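Local atomic coordinates of uncharacterized protein (Methanothermobacter thermautotrophicus, PDB entry 1L1S), a protein that is of unknown function but belongs to the DsrE/DsrF-like family, whose better-known members handle sulfur in sulfur-oxidising and sulfur-relay pathways. Residues Asp3-Phe8 and Glu106-Ile111; Asp11-Ser16 and Tyr42-Asn47; Asn24-Met29 and Val59-Gly64; Val35-Val40 and Gln65-Cys70; Ala71-Leu76 and Val90-Ser95. All blocks are in the same frame, centred on the assembly; numbering follows the deposited sequence.

Interaction 1: Asp3-Phe8 and Glu106-Ile111; sequences DYRVVF and EGWAYI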
# COMPACT_ATOMS: atom_id res chain seq x y z
N ASP A 3 -10.59 -18.97 8.26
CA ASP A 3 -10.87 -17.61 8.79
C ASP A 3 -10.18 -16.51 7.96
O ASP A 3 -10.51 -16.31 6.79
CB ASP A 3 -10.40 -17.50 10.24
CG ASP A 3 -11.30 -16.63 11.08
OD1 ASP A 3 -10.86 -16.18 12.15
OD2 ASP A 3 -12.47 -16.41 10.68
N TYR A 4 -9.22 -15.80 8.57
CA TYR A 4 -8.55 -14.72 7.87
C TYR A 4 -7.51 -15.16 6.85
O TYR A 4 -6.78 -16.13 7.04
CB TYR A 4 -7.89 -13.76 8.86
CG TYR A 4 -8.88 -13.09 9.78
CD1 TYR A 4 -9.03 -13.52 11.09
CD2 TYR A 4 -9.66 -12.02 9.34
CE1 TYR A 4 -9.94 -12.91 11.96
CE2 TYR A 4 -10.58 -11.41 10.19
CZ TYR A 4 -10.71 -11.86 11.50
OH TYR A 4 -11.59 -11.25 12.36
N ARG A 5 -7.46 -14.41 5.75
CA ARG A 5 -6.54 -14.67 4.66
C ARG A 5 -5.92 -13.35 4.25
O ARG A 5 -6.64 -12.39 3.93
CB ARG A 5 -7.29 -15.28 3.48
CG ARG A 5 -7.92 -16.63 3.76
CD ARG A 5 -8.81 -17.02 2.60
NE ARG A 5 -9.85 -16.00 2.42
CZ ARG A 5 -10.64 -15.92 1.36
NH1 ARG A 5 -10.53 -16.78 0.36
NH2 ARG A 5 -11.55 -14.95 1.30
N VAL A 6 -4.60 -13.29 4.24
CA VAL A 6 -3.92 -12.06 3.90
C VAL A 6 -2.63 -12.27 3.11
O VAL A 6 -1.86 -13.20 3.36
CB VAL A 6 -3.61 -11.24 5.20
CG1 VAL A 6 -2.99 -12.13 6.22
CG2 VAL A 6 -2.69 -10.06 4.90
N VAL A 7 -2.42 -11.39 2.15
CA VAL A 7 -1.23 -11.43 1.32
C VAL A 7 -0.46 -10.12 1.50
O VAL A 7 -1.03 -9.02 1.37
CB VAL A 7 -1.59 -11.65 -0.18
CG1 VAL A 7 -2.58 -10.59 -0.64
CG2 VAL A 7 -0.34 -11.58 -1.03
N PHE A 8 0.82 -10.25 1.83
CA PHE A 8 1.71 -9.10 2.01
C PHE A 8 2.41 -8.82 0.71
O PHE A 8 2.66 -9.72 -0.09
CB PHE A 8 2.76 -9.33 3.08
CG PHE A 8 2.22 -9.27 4.48
CD1 PHE A 8 1.54 -10.34 5.02
CD2 PHE A 8 2.42 -8.13 5.25
CE1 PHE A 8 1.06 -10.29 6.34
CE2 PHE A 8 1.95 -8.06 6.57
CZ PHE A 8 1.27 -9.14 7.11
N GLU A 106 -10.14 -12.97 -4.73
CA GLU A 106 -10.68 -14.14 -4.05
C GLU A 106 -11.08 -13.83 -2.60
O GLU A 106 -11.41 -14.74 -1.84
CB GLU A 106 -9.64 -15.28 -4.05
CG GLU A 106 -9.41 -15.92 -5.40
CD GLU A 106 -8.02 -16.57 -5.51
OE1 GLU A 106 -7.39 -16.86 -4.46
OE2 GLU A 106 -7.56 -16.79 -6.65
N GLY A 107 -11.03 -12.56 -2.22
CA GLY A 107 -11.41 -12.19 -0.86
C GLY A 107 -10.28 -12.00 0.15
O GLY A 107 -10.54 -11.70 1.31
N TRP A 108 -9.04 -12.18 -0.26
CA TRP A 108 -7.93 -12.00 0.67
C TRP A 108 -7.70 -10.52 0.99
O TRP A 108 -7.93 -9.66 0.15
CB TRP A 108 -6.64 -12.58 0.08
CG TRP A 108 -6.62 -14.07 -0.09
CD1 TRP A 108 -7.54 -14.85 -0.74
CD2 TRP A 108 -5.59 -14.97 0.36
NE1 TRP A 108 -7.14 -16.17 -0.73
CE2 TRP A 108 -5.95 -16.27 -0.06
CE3 TRP A 108 -4.39 -14.79 1.08
CZ2 TRP A 108 -5.15 -17.40 0.21
CZ3 TRP A 108 -3.60 -15.91 1.35
CH2 TRP A 108 -3.99 -17.20 0.91
N ALA A 109 -7.23 -10.25 2.20
CA ALA A 109 -6.93 -8.88 2.61
C ALA A 109 -5.52 -8.56 2.07
O ALA A 109 -4.72 -9.46 1.81
CB ALA A 109 -6.97 -8.77 4.12
N TYR A 110 -5.23 -7.28 1.91
CA TYR A 110 -3.95 -6.86 1.37
C TYR A 110 -3.21 -5.92 2.30
O TYR A 110 -3.77 -4.95 2.81
CB TYR A 110 -4.23 -6.19 0.01
CG TYR A 110 -3.08 -5.45 -0.65
CD1 TYR A 110 -2.04 -6.13 -1.27
CD2 TYR A 110 -3.10 -4.05 -0.73
CE1 TYR A 110 -1.03 -5.43 -1.97
CE2 TYR A 110 -2.10 -3.35 -1.42
CZ TYR A 110 -1.07 -4.04 -2.04
OH TYR A 110 -0.11 -3.35 -2.74
N ILE A 111 -1.94 -6.22 2.54
CA ILE A 111 -1.11 -5.38 3.39
C ILE A 111 0.20 -5.03 2.69
O ILE A 111 0.93 -5.91 2.26
CB ILE A 111 -0.77 -6.07 4.73
CG1 ILE A 111 -2.05 -6.42 5.50
CG2 ILE A 111 0.10 -5.16 5.57
CD1 ILE A 111 -2.88 -5.23 5.87
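Val-7 is gripped through both its backbone polar atoms by strand 109-111: its N donates to Ala-109 O (3.0 Å) and its O accepts from Ile-111 N (3.2 Å), while Ala-109 N reaches Arg-5 O at 2.8 Å. These bonds make the strands parallel neighbours. The aromatic contacts are of the CH-pi kind. Arg-5 CB lies over one face of the Trp-108 indole, 3.8 Å from the centroid of its five-membered ring, and Ile-111 CB sits over the Phe-8 ring, 4.2 Å from the centroid. The arginine chain then bends at chi3 (-59°) and brings one face of its guanidinium over Trp-108 CD1, the two planes 37° apart; from there NH1 (3.1 Å) and NH2 each give Glu-106 O a weak hydrogen bond. An alanine in place of Trp-108 is likely to leave Arg-5, aliphatic part and guanidinium alike, without the indole and freer to swing. Val-6 CG2 meets Ile-111 CG1 at 3.7 Å. Gly-107, the C-prime residue of a Schellman motif, ends helix 96-105 and turns the chain into strand 109-111, the outermost of this chain's sheet. Val-6 and Phe-8 face helix 15-31, Tyr-110 packs on helix 96-105, and strand 35-41 flanks strand 4-10 on its other side.

Interaction 2: Asp11-Ser16 and Tyr42-Asn47; sequences DEDDES and YSMGVN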
# COMPACT_ATOMS: atom_id res chain seq x y z
N ASP A 11 8.29 -4.90 -2.37
CA ASP A 11 9.05 -4.77 -3.61
C ASP A 11 10.38 -4.02 -3.42
O ASP A 11 10.97 -3.54 -4.39
CB ASP A 11 8.20 -4.12 -4.71
CG ASP A 11 7.55 -2.80 -4.26
OD1 ASP A 11 6.50 -2.42 -4.84
OD2 ASP A 11 8.08 -2.13 -3.35
N GLU A 12 10.84 -3.94 -2.18
CA GLU A 12 12.10 -3.27 -1.86
C GLU A 12 12.87 -4.23 -0.97
O GLU A 12 12.28 -5.17 -0.43
CB GLU A 12 11.84 -1.95 -1.10
CG GLU A 12 10.82 -1.04 -1.80
CD GLU A 12 10.31 0.10 -0.92
OE1 GLU A 12 10.97 1.16 -0.84
OE2 GLU A 12 9.23 -0.07 -0.30
N ASP A 13 14.17 -4.02 -0.80
CA ASP A 13 14.94 -4.91 0.06
C ASP A 13 15.74 -4.17 1.13
O ASP A 13 16.63 -4.74 1.76
CB ASP A 13 15.86 -5.81 -0.78
CG ASP A 13 16.95 -5.04 -1.50
OD1 ASP A 13 16.77 -3.84 -1.79
OD2 ASP A 13 18.01 -5.65 -1.79
N ASP A 14 15.42 -2.89 1.34
CA ASP A 14 16.11 -2.13 2.37
C ASP A 14 15.76 -2.77 3.72
O ASP A 14 14.62 -3.20 3.95
CB ASP A 14 15.70 -0.64 2.32
CG ASP A 14 14.26 -0.41 2.72
OD1 ASP A 14 14.00 -0.23 3.93
OD2 ASP A 14 13.38 -0.40 1.82
N GLU A 15 16.76 -2.85 4.59
CA GLU A 15 16.61 -3.48 5.89
C GLU A 15 15.34 -3.13 6.69
O GLU A 15 14.53 -4.01 6.98
CB GLU A 15 17.87 -3.21 6.73
CG GLU A 15 17.77 -3.63 8.18
CD GLU A 15 19.09 -4.13 8.77
OE1 GLU A 15 19.20 -4.14 10.01
OE2 GLU A 15 20.00 -4.52 8.01
N SER A 16 15.15 -1.87 7.04
CA SER A 16 13.97 -1.49 7.82
C SER A 16 12.64 -2.00 7.24
O SER A 16 11.79 -2.47 7.97
CB SER A 16 13.93 0.02 8.01
OG SER A 16 14.29 0.68 6.81
N TYR A 42 8.51 -8.93 -5.20
CA TYR A 42 8.97 -8.78 -6.58
C TYR A 42 9.96 -7.62 -6.65
O TYR A 42 10.20 -6.96 -5.65
CB TYR A 42 7.79 -8.64 -7.56
CG TYR A 42 6.86 -7.46 -7.37
CD1 TYR A 42 7.19 -6.19 -7.85
CD2 TYR A 42 5.62 -7.62 -6.75
CE1 TYR A 42 6.31 -5.11 -7.73
CE2 TYR A 42 4.72 -6.55 -6.63
CZ TYR A 42 5.07 -5.30 -7.12
OH TYR A 42 4.20 -4.23 -6.99
N SER A 43 10.54 -7.41 -7.83
CA SER A 43 11.56 -6.38 -8.02
C SER A 43 12.66 -6.64 -6.99
O SER A 43 12.98 -7.79 -6.69
CB SER A 43 10.98 -4.98 -7.85
OG SER A 43 11.98 -3.99 -8.04
N MSE A 44 13.22 -5.58 -6.43
CA MSE A 44 14.29 -5.72 -5.46
C MSE A 44 13.88 -6.61 -4.29
O MSE A 44 14.71 -7.25 -3.66
CB MSE A 44 14.70 -4.34 -4.95
CG MSE A 44 15.32 -3.47 -6.04
SE MSE A 44 16.84 -4.40 -6.85
CE MSE A 44 18.13 -4.06 -5.43
N GLY A 45 12.57 -6.64 -4.03
CA GLY A 45 12.05 -7.46 -2.95
C GLY A 45 12.40 -8.94 -3.05
O GLY A 45 12.49 -9.63 -2.04
N VAL A 46 12.60 -9.46 -4.26
CA VAL A 46 12.92 -10.89 -4.34
C VAL A 46 14.28 -11.23 -3.72
O VAL A 46 14.50 -12.38 -3.31
CB VAL A 46 12.86 -11.40 -5.77
CG1 VAL A 46 11.46 -11.17 -6.33
CG2 VAL A 46 13.92 -10.74 -6.63
N ASN A 47 15.19 -10.26 -3.64
CA ASN A 47 16.49 -10.54 -3.05
C ASN A 47 16.33 -11.10 -1.64
O ASN A 47 17.19 -11.81 -1.14
CB ASN A 47 17.35 -9.27 -3.01
CG ASN A 47 17.71 -8.77 -4.40
OD1 ASN A 47 17.85 -9.56 -5.33
ND2 ASN A 47 17.88 -7.46 -4.54
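Asp-11 and Gly-45 bring their backbones to 4.1 Å between CA atoms, where the loops that follow the C-terminal ends of strands 4-10 and 35-41 of the parallel sheet meet, and two CA-H...O contacts, Asp-11 CA to Tyr-42 O at 3.2 Å and Gly-45 CA to Glu-12 O at 3.4 Å, join them. A side chain on Gly-45 would run into Tyr-42 O and press on Asp-11 CA, so the absence of one lets the two backbones come this close. Asp-11 and Tyr-42 run side by side in the same direction. Asp-11 CB lies over one face of the phenol ring, 4.1 Å from its centroid and toward the rim, and the carboxylate plane stands 75° from the ring. OD1 of this aspartate is hydrogen-bonded to His-9, whose ring also meets that of Tyr-42. Farther along, Asp-13 leans across the turn: with chi1 at 66°, CG sits between the backbone N and the carbonyl carbon, and OD2 accepts a hydrogen bond from Asn-47 ND2 at 3.3 Å. The bond is fairly straight (165°) and lies near the amide plane, but it meets the carboxylate from above. Leu-20 of the third subunit packs on Asp-11, Tyr-42 and Ser-43. Asn-47 thus gives Asp-13 a neutral donor, whereas the negative potential that the gathered carboxylates probably create is offset by weak, long ion pairs from Asp-11 and Glu-12 to Arg-112 and to Arg-17 of the third subunit.

Interaction 3: Asn24-Met29 and Val59-Gly64; sequences NVRNLM and VSELTG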
# COMPACT_ATOMS: atom_id res chain seq x y z
N ASN A 24 5.60 -7.72 11.05
CA ASN A 24 4.16 -7.71 10.80
C ASN A 24 3.60 -9.13 10.63
O ASN A 24 2.51 -9.43 11.11
CB ASN A 24 3.83 -6.87 9.56
CG ASN A 24 4.09 -5.39 9.78
OD1 ASN A 24 4.15 -4.93 10.91
ND2 ASN A 24 4.22 -4.64 8.70
N VAL A 25 4.34 -10.00 9.96
CA VAL A 25 3.89 -11.39 9.77
C VAL A 25 3.77 -12.12 11.11
O VAL A 25 2.78 -12.80 11.37
CB VAL A 25 4.86 -12.18 8.86
CG1 VAL A 25 4.57 -13.68 8.94
CG2 VAL A 25 4.70 -11.68 7.41
N ARG A 26 4.77 -11.97 11.97
CA ARG A 26 4.75 -12.62 13.27
C ARG A 26 3.65 -12.03 14.16
O ARG A 26 2.93 -12.76 14.82
CB ARG A 26 6.11 -12.48 13.95
CG ARG A 26 7.17 -13.36 13.34
CD ARG A 26 8.52 -13.19 14.01
NE ARG A 26 9.48 -14.15 13.47
CZ ARG A 26 10.74 -13.86 13.13
NH1 ARG A 26 11.21 -12.63 13.28
NH2 ARG A 26 11.51 -14.81 12.62
N ASN A 27 3.54 -10.71 14.16
CA ASN A 27 2.53 -10.00 14.95
C ASN A 27 1.15 -10.53 14.59
O ASN A 27 0.32 -10.84 15.46
CB ASN A 27 2.62 -8.49 14.66
CG ASN A 27 1.64 -7.65 15.48
OD1 ASN A 27 1.94 -6.51 15.85
ND2 ASN A 27 0.46 -8.19 15.75
N LEU A 28 0.91 -10.63 13.29
CA LEU A 28 -0.35 -11.09 12.76
C LEU A 28 -0.68 -12.51 13.23
O LEU A 28 -1.80 -12.78 13.64
CB LEU A 28 -0.31 -11.02 11.24
CG LEU A 28 -1.64 -11.15 10.52
CD1 LEU A 28 -2.62 -10.10 11.04
CD2 LEU A 28 -1.42 -10.97 9.03
N MSE A 29 0.30 -13.41 13.18
CA MSE A 29 0.05 -14.79 13.62
C MSE A 29 -0.31 -14.91 15.10
O MSE A 29 -0.97 -15.85 15.52
CB MSE A 29 1.26 -15.67 13.31
CG MSE A 29 1.51 -15.84 11.84
SE MSE A 29 3.04 -17.00 11.50
CE MSE A 29 4.44 -15.97 12.34
N VAL A 59 13.12 -16.27 6.80
CA VAL A 59 12.24 -16.83 5.78
C VAL A 59 11.99 -18.33 5.96
O VAL A 59 10.85 -18.78 5.86
CB VAL A 59 12.78 -16.57 4.37
CG1 VAL A 59 11.96 -17.31 3.34
CG2 VAL A 59 12.74 -15.10 4.08
N SER A 60 13.04 -19.11 6.23
CA SER A 60 12.84 -20.55 6.39
C SER A 60 11.97 -20.84 7.61
O SER A 60 11.07 -21.67 7.55
CB SER A 60 14.18 -21.28 6.52
OG SER A 60 14.71 -21.13 7.83
N GLU A 61 12.23 -20.13 8.71
CA GLU A 61 11.44 -20.34 9.91
C GLU A 61 9.95 -20.07 9.72
O GLU A 61 9.12 -20.88 10.11
CB GLU A 61 11.96 -19.46 11.04
CG GLU A 61 11.05 -19.48 12.25
CD GLU A 61 11.59 -18.65 13.39
OE1 GLU A 61 10.94 -18.64 14.46
OE2 GLU A 61 12.66 -18.02 13.22
N LEU A 62 9.61 -18.93 9.11
CA LEU A 62 8.20 -18.60 8.89
C LEU A 62 7.52 -19.55 7.91
O LEU A 62 6.31 -19.77 7.97
CB LEU A 62 8.05 -17.15 8.39
CG LEU A 62 8.35 -16.10 9.46
CD1 LEU A 62 8.48 -14.71 8.85
CD2 LEU A 62 7.26 -16.13 10.48
N THR A 63 8.31 -20.11 7.00
CA THR A 63 7.78 -21.04 6.03
C THR A 63 7.32 -22.26 6.81
O THR A 63 6.26 -22.83 6.53
CB THR A 63 8.87 -21.47 5.02
OG1 THR A 63 9.14 -20.37 4.13
CG2 THR A 63 8.43 -22.69 4.20
N GLY A 64 8.12 -22.66 7.79
CA GLY A 64 7.79 -23.81 8.61
C GLY A 64 6.52 -23.57 9.41
O GLY A 64 5.82 -24.51 9.77
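Leu-62 of helix 56-64 points at helix 15-31, and the two helices lie side by side on one face of the parallel sheet, as in an alpha/beta fold of the DsrE family. Their segments run nearly in the same direction, at 24°, with axes 11.8 Å apart, so the gap is bridged by side chains alone. From CB of the leucine, CG stands anti to the carbonyl carbon (chi1 -71°), which directs the two methyls at the facing helix. There they divide the work. CD1 rests on Val-25 CG1 at 4.0 Å. CD2 is the busier branch: it touches the same Val-25 CG1, lies against the aliphatic Arg-26 CG at 4.0 Å, and meets the terminal methyl of Met-29, a selenomethionine whose chain bends at chi3. Arg-26 stretches out from CG to NE and crosses Glu-61 at about a right angle. Its NH2 forms a rather long salt bridge with Glu-61 OE2 at 3.5 Å, the guanidinium and carboxylate planes being 50° apart; the chief partner of this NH2 is Asp-58, with which it also forms a salt bridge. Charge therefore lies outside a small apolar seam. Below this seam Val-25 rests on Ile-37 and Val-39, while Leu-62 reaches Phe-69, so both helices are seated on the sheet. The tightest point between the segments is the methyl pair Met-29 CE and Leu-62 CD2, only 3.4 Å apart.

Interaction 4: Val35-Val40 and Gln65-Cys70; sequences VRIEVV and QGVRFC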
# COMPACT_ATOMS: atom_id res chain seq x y z
N VAL A 35 -5.23 -17.56 10.75
CA VAL A 35 -4.91 -16.75 9.58
C VAL A 35 -3.97 -17.44 8.61
O VAL A 35 -2.98 -18.05 9.00
CB VAL A 35 -4.29 -15.40 9.95
CG1 VAL A 35 -2.94 -15.60 10.65
CG2 VAL A 35 -4.12 -14.57 8.69
N ARG A 36 -4.32 -17.32 7.34
CA ARG A 36 -3.52 -17.88 6.28
C ARG A 36 -2.74 -16.69 5.70
O ARG A 36 -3.32 -15.65 5.36
CB ARG A 36 -4.46 -18.50 5.24
CG ARG A 36 -3.76 -19.22 4.13
CD ARG A 36 -4.76 -20.00 3.31
NE ARG A 36 -4.12 -20.59 2.15
CZ ARG A 36 -4.77 -21.03 1.08
NH1 ARG A 36 -6.10 -20.96 1.04
NH2 ARG A 36 -4.10 -21.52 0.05
N ILE A 37 -1.42 -16.83 5.61
CA ILE A 37 -0.59 -15.75 5.12
C ILE A 37 0.31 -16.07 3.92
O ILE A 37 0.99 -17.10 3.90
CB ILE A 37 0.37 -15.23 6.20
CG1 ILE A 37 -0.39 -14.89 7.49
CG2 ILE A 37 1.11 -14.00 5.69
CD1 ILE A 37 0.53 -14.35 8.60
N GLU A 38 0.36 -15.14 2.96
CA GLU A 38 1.23 -15.26 1.81
C GLU A 38 2.02 -13.97 1.67
O GLU A 38 1.48 -12.89 1.89
CB GLU A 38 0.46 -15.51 0.52
CG GLU A 38 -0.27 -16.85 0.49
CD GLU A 38 -0.77 -17.21 -0.90
OE1 GLU A 38 -1.04 -16.27 -1.69
OE2 GLU A 38 -0.92 -18.42 -1.18
N VAL A 39 3.29 -14.09 1.31
CA VAL A 39 4.15 -12.94 1.13
C VAL A 39 4.64 -12.92 -0.32
O VAL A 39 5.39 -13.81 -0.75
CB VAL A 39 5.37 -12.98 2.07
CG1 VAL A 39 6.25 -11.79 1.83
CG2 VAL A 39 4.91 -13.01 3.52
N VAL A 40 4.21 -11.90 -1.06
CA VAL A 40 4.58 -11.74 -2.45
C VAL A 40 5.66 -10.67 -2.57
O VAL A 40 5.45 -9.50 -2.24
CB VAL A 40 3.37 -11.31 -3.31
CG1 VAL A 40 3.81 -11.12 -4.77
CG2 VAL A 40 2.27 -12.34 -3.22
N GLN A 65 6.22 -22.30 9.67
CA GLN A 65 5.03 -21.98 10.44
C GLN A 65 3.80 -21.83 9.55
O GLN A 65 2.73 -21.43 10.01
CB GLN A 65 5.27 -20.72 11.26
CG GLN A 65 6.37 -20.91 12.29
CD GLN A 65 6.82 -19.61 12.92
OE1 GLN A 65 7.10 -18.63 12.22
NE2 GLN A 65 6.92 -19.59 14.24
N GLY A 66 3.95 -22.14 8.27
CA GLY A 66 2.82 -22.05 7.37
C GLY A 66 2.78 -20.85 6.44
O GLY A 66 1.88 -20.73 5.62
N VAL A 67 3.75 -19.94 6.58
CA VAL A 67 3.80 -18.76 5.72
C VAL A 67 4.36 -19.13 4.35
O VAL A 67 5.43 -19.73 4.24
CB VAL A 67 4.70 -17.64 6.32
CG1 VAL A 67 4.70 -16.42 5.39
CG2 VAL A 67 4.22 -17.25 7.71
N ARG A 68 3.63 -18.75 3.31
CA ARG A 68 4.04 -19.03 1.95
C ARG A 68 4.67 -17.80 1.27
O ARG A 68 4.00 -16.78 1.04
CB ARG A 68 2.83 -19.51 1.13
CG ARG A 68 3.17 -19.89 -0.30
CD ARG A 68 1.90 -20.10 -1.14
NE ARG A 68 2.23 -20.57 -2.48
CZ ARG A 68 1.45 -20.42 -3.55
NH1 ARG A 68 0.28 -19.80 -3.43
NH2 ARG A 68 1.82 -20.90 -4.73
N PHE A 69 5.95 -17.89 0.95
CA PHE A 69 6.63 -16.80 0.26
C PHE A 69 6.59 -17.10 -1.24
O PHE A 69 6.88 -18.22 -1.66
CB PHE A 69 8.08 -16.67 0.73
CG PHE A 69 8.20 -16.18 2.14
CD1 PHE A 69 8.05 -17.05 3.21
CD2 PHE A 69 8.46 -14.84 2.40
CE1 PHE A 69 8.16 -16.60 4.51
CE2 PHE A 69 8.57 -14.38 3.70
CZ PHE A 69 8.42 -15.26 4.76
N CYS A 70 6.21 -16.10 -2.02
CA CYS A 70 6.08 -16.22 -3.47
C CYS A 70 6.97 -15.25 -4.23
O CYS A 70 6.95 -14.05 -3.97
CB CYS A 70 4.63 -15.98 -3.87
SG CYS A 70 3.43 -16.94 -2.90
O HOH W 1 0.05 -18.84 7.19
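Glu-38 and Arg-68 lie side by side on the sheet and point the same way, an orientation that brings their charged ends together. Arg-68 leaves the strand with CG anti to the backbone N (chi1 -177°) and stays extended to NE, which carries NH1 to within 2.9 Å of Glu-38 OE2. The oxygen lies at the edge of the guanidinium, near its plane, yet the bond meets the carboxylate from above, and the two planes are 62° apart. The buried carboxylate has further mates on helix 96-105: OE2 also pairs with Arg-103, and OE1 bonds His-99. Arg-68 in turn is salt-bridged through NE to Asp-91. A leucine in place of Glu-38 would probably deprive Arg-68 and Arg-103 of the carboxylate they share and leave His-99 without its acceptor. Across the opposite face, Val-39 and Phe-69 also run alongside each other, Val-39 CB meeting Phe-69 CD2 at 3.6 Å, while Val-39 CG2 crosses to Val-67 CG1 at 3.9 Å. The backbones pair in parallel register: Val-39 N bonds Arg-68 O at 2.8 Å, Val-39 O takes Cys-70 N at 2.7 Å, and Arg-68 N reaches Ile-37 O. Just before this pairing, a water accepts from Ile-37 N and donates weakly to Gly-66 O. Gly-66 ends helix 56-64 in a Schellman motif, and strand 35-41, this helix and strand 68-72 form a classic beta-alpha-beta crossover.

Interaction 5: Ala71-Leu76 and Val90-Ser95; sequences ACSNTL and VDVVSS
Between Ala-71 and Ser-73, Val-93 makes two backbone bonds: its N donates to Ala-71 O at 2.9 Å, nearly along the C=O axis, and its O accepts from Ser-73 N at 2.8 Å, at the start of helix 73-78. A third bond, in the carbonyl plane, runs from Ala-71 N to Asp-91 O at 2.8 Å. Around this backbone core the side chains touch sparingly. In Val-93, with CG1 anti to the carbonyl carbon (chi1 -70°), CG2 is left between the backbone N and the carbonyl carbon and packs on Ala-71 O at 3.3 Å. Val-92 CG1 leans toward Ser-73 CA at 3.9 Å and Leu-76 CD1 at 4.3 Å. Cys-72 SG rests on Ser-95 CA at 3.8 Å. In the next shell, Cys-72 O holds the new helix by accepting from both Leu-76 N and Thr-75 OG1, and Ser-95 OG caps helix 96-105 through Gly-98 N. Asp-91 is tied back to Arg-68, and Ser-94 OG bonds Asp-31 of the third subunit. Strand 68-72, helix 73-78 and strand 91-93 form a beta-alpha-beta unit whose two strands are paired here. Main-chain chemistry carries the contact: three N-H...O bonds that do not depend on side-chain identity, with side chains filling in around them.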
# COMPACT_ATOMS: atom_id res chain seq x y z
N ALA A 71 7.75 -15.78 -5.17
CA ALA A 71 8.64 -14.98 -6.00
C ALA A 71 7.98 -14.82 -7.36
O ALA A 71 7.23 -15.69 -7.80
CB ALA A 71 9.99 -15.68 -6.15
N CYS A 72 8.24 -13.69 -8.02
CA CYS A 72 7.64 -13.40 -9.31
C CYS A 72 8.41 -14.04 -10.46
O CYS A 72 9.59 -13.75 -10.66
CB CYS A 72 7.57 -11.88 -9.50
SG CYS A 72 6.70 -11.38 -10.98
N SER A 73 7.73 -14.91 -11.19
CA SER A 73 8.33 -15.62 -12.32
C SER A 73 8.98 -14.68 -13.33
O SER A 73 10.00 -15.02 -13.93
CB SER A 73 7.25 -16.47 -13.02
OG SER A 73 7.79 -17.28 -14.06
N ASN A 74 8.40 -13.50 -13.51
CA ASN A 74 8.91 -12.51 -14.46
C ASN A 74 10.12 -11.77 -13.91
O ASN A 74 11.21 -11.79 -14.51
CB ASN A 74 7.81 -11.51 -14.81
CG ASN A 74 6.60 -12.17 -15.45
OD1 ASN A 74 5.50 -11.61 -15.47
ND2 ASN A 74 6.80 -13.38 -15.99
N THR A 75 9.95 -11.10 -12.78
CA THR A 75 11.05 -10.36 -12.18
C THR A 75 12.32 -11.22 -12.14
O THR A 75 13.40 -10.74 -12.48
CB THR A 75 10.72 -9.89 -10.74
OG1 THR A 75 10.62 -11.02 -9.86
CG2 THR A 75 9.41 -9.11 -10.72
N LEU A 76 12.17 -12.49 -11.73
CA LEU A 76 13.31 -13.40 -11.64
C LEU A 76 14.21 -13.30 -12.84
O LEU A 76 15.40 -13.01 -12.72
CB LEU A 76 12.85 -14.85 -11.50
CG LEU A 76 12.29 -15.29 -10.15
CD1 LEU A 76 12.05 -16.80 -10.18
CD2 LEU A 76 13.25 -14.91 -9.03
N VAL A 90 10.41 -21.57 -0.80
CA VAL A 90 9.87 -20.41 -1.50
C VAL A 90 9.24 -20.89 -2.79
O VAL A 90 9.87 -21.63 -3.56
CB VAL A 90 10.98 -19.39 -1.85
CG1 VAL A 90 10.35 -18.17 -2.54
CG2 VAL A 90 11.72 -18.97 -0.60
N ASP A 91 8.01 -20.46 -3.04
CA ASP A 91 7.30 -20.84 -4.25
C ASP A 91 7.38 -19.74 -5.29
O ASP A 91 7.65 -18.59 -4.97
CB ASP A 91 5.83 -21.12 -3.95
CG ASP A 91 5.64 -22.24 -2.94
OD1 ASP A 91 6.53 -23.13 -2.83
OD2 ASP A 91 4.58 -22.23 -2.27
N VAL A 92 7.12 -20.11 -6.53
CA VAL A 92 7.16 -19.17 -7.63
C VAL A 92 5.77 -19.04 -8.22
O VAL A 92 5.08 -20.04 -8.45
CB VAL A 92 8.12 -19.67 -8.74
CG1 VAL A 92 8.16 -18.69 -9.88
CG2 VAL A 92 9.52 -19.83 -8.17
N VAL A 93 5.34 -17.80 -8.43
CA VAL A 93 4.04 -17.55 -9.03
C VAL A 93 4.36 -16.95 -10.39
O VAL A 93 5.45 -16.42 -10.59
CB VAL A 93 3.18 -16.56 -8.19
CG1 VAL A 93 2.75 -17.24 -6.90
CG2 VAL A 93 3.96 -15.29 -7.89
N SER A 94 3.42 -17.05 -11.31
CA SER A 94 3.63 -16.53 -12.65
C SER A 94 3.85 -15.02 -12.68
O SER A 94 4.60 -14.52 -13.51
CB SER A 94 2.46 -16.93 -13.55
OG SER A 94 1.22 -16.61 -12.94
N SER A 95 3.19 -14.30 -11.77
CA SER A 95 3.29 -12.85 -11.69
C SER A 95 3.02 -12.36 -10.28
O SER A 95 2.00 -12.72 -9.69
CB SER A 95 2.29 -12.19 -12.63
OG SER A 95 2.13 -10.82 -12.30

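Interactions 1, 4 and 5 are pairings within one parallel sheet: interaction 4 lies at its middle, while interactions 1 and 5 attach the two outermost strands. Interactions 1 and 4 are buried and lie on the neighbouring strands 4-10 and 35-41, joined by bonds such as Phe-8 N to Glu-38 O; interactions 4 and 5 share strand 68-72 and are linked by the Arg-68 to Asp-91 salt bridge. Interaction 3, partly buried, lays helices over that sheet and relies on methyl packing with a charged margin. Interaction 2 joins loops instead, with acidic groups and few bonds, and touches interaction 5 through Thr-75. Interactions 2 and 5 meet the third subunit, interaction 3 the second, and interaction 1 both.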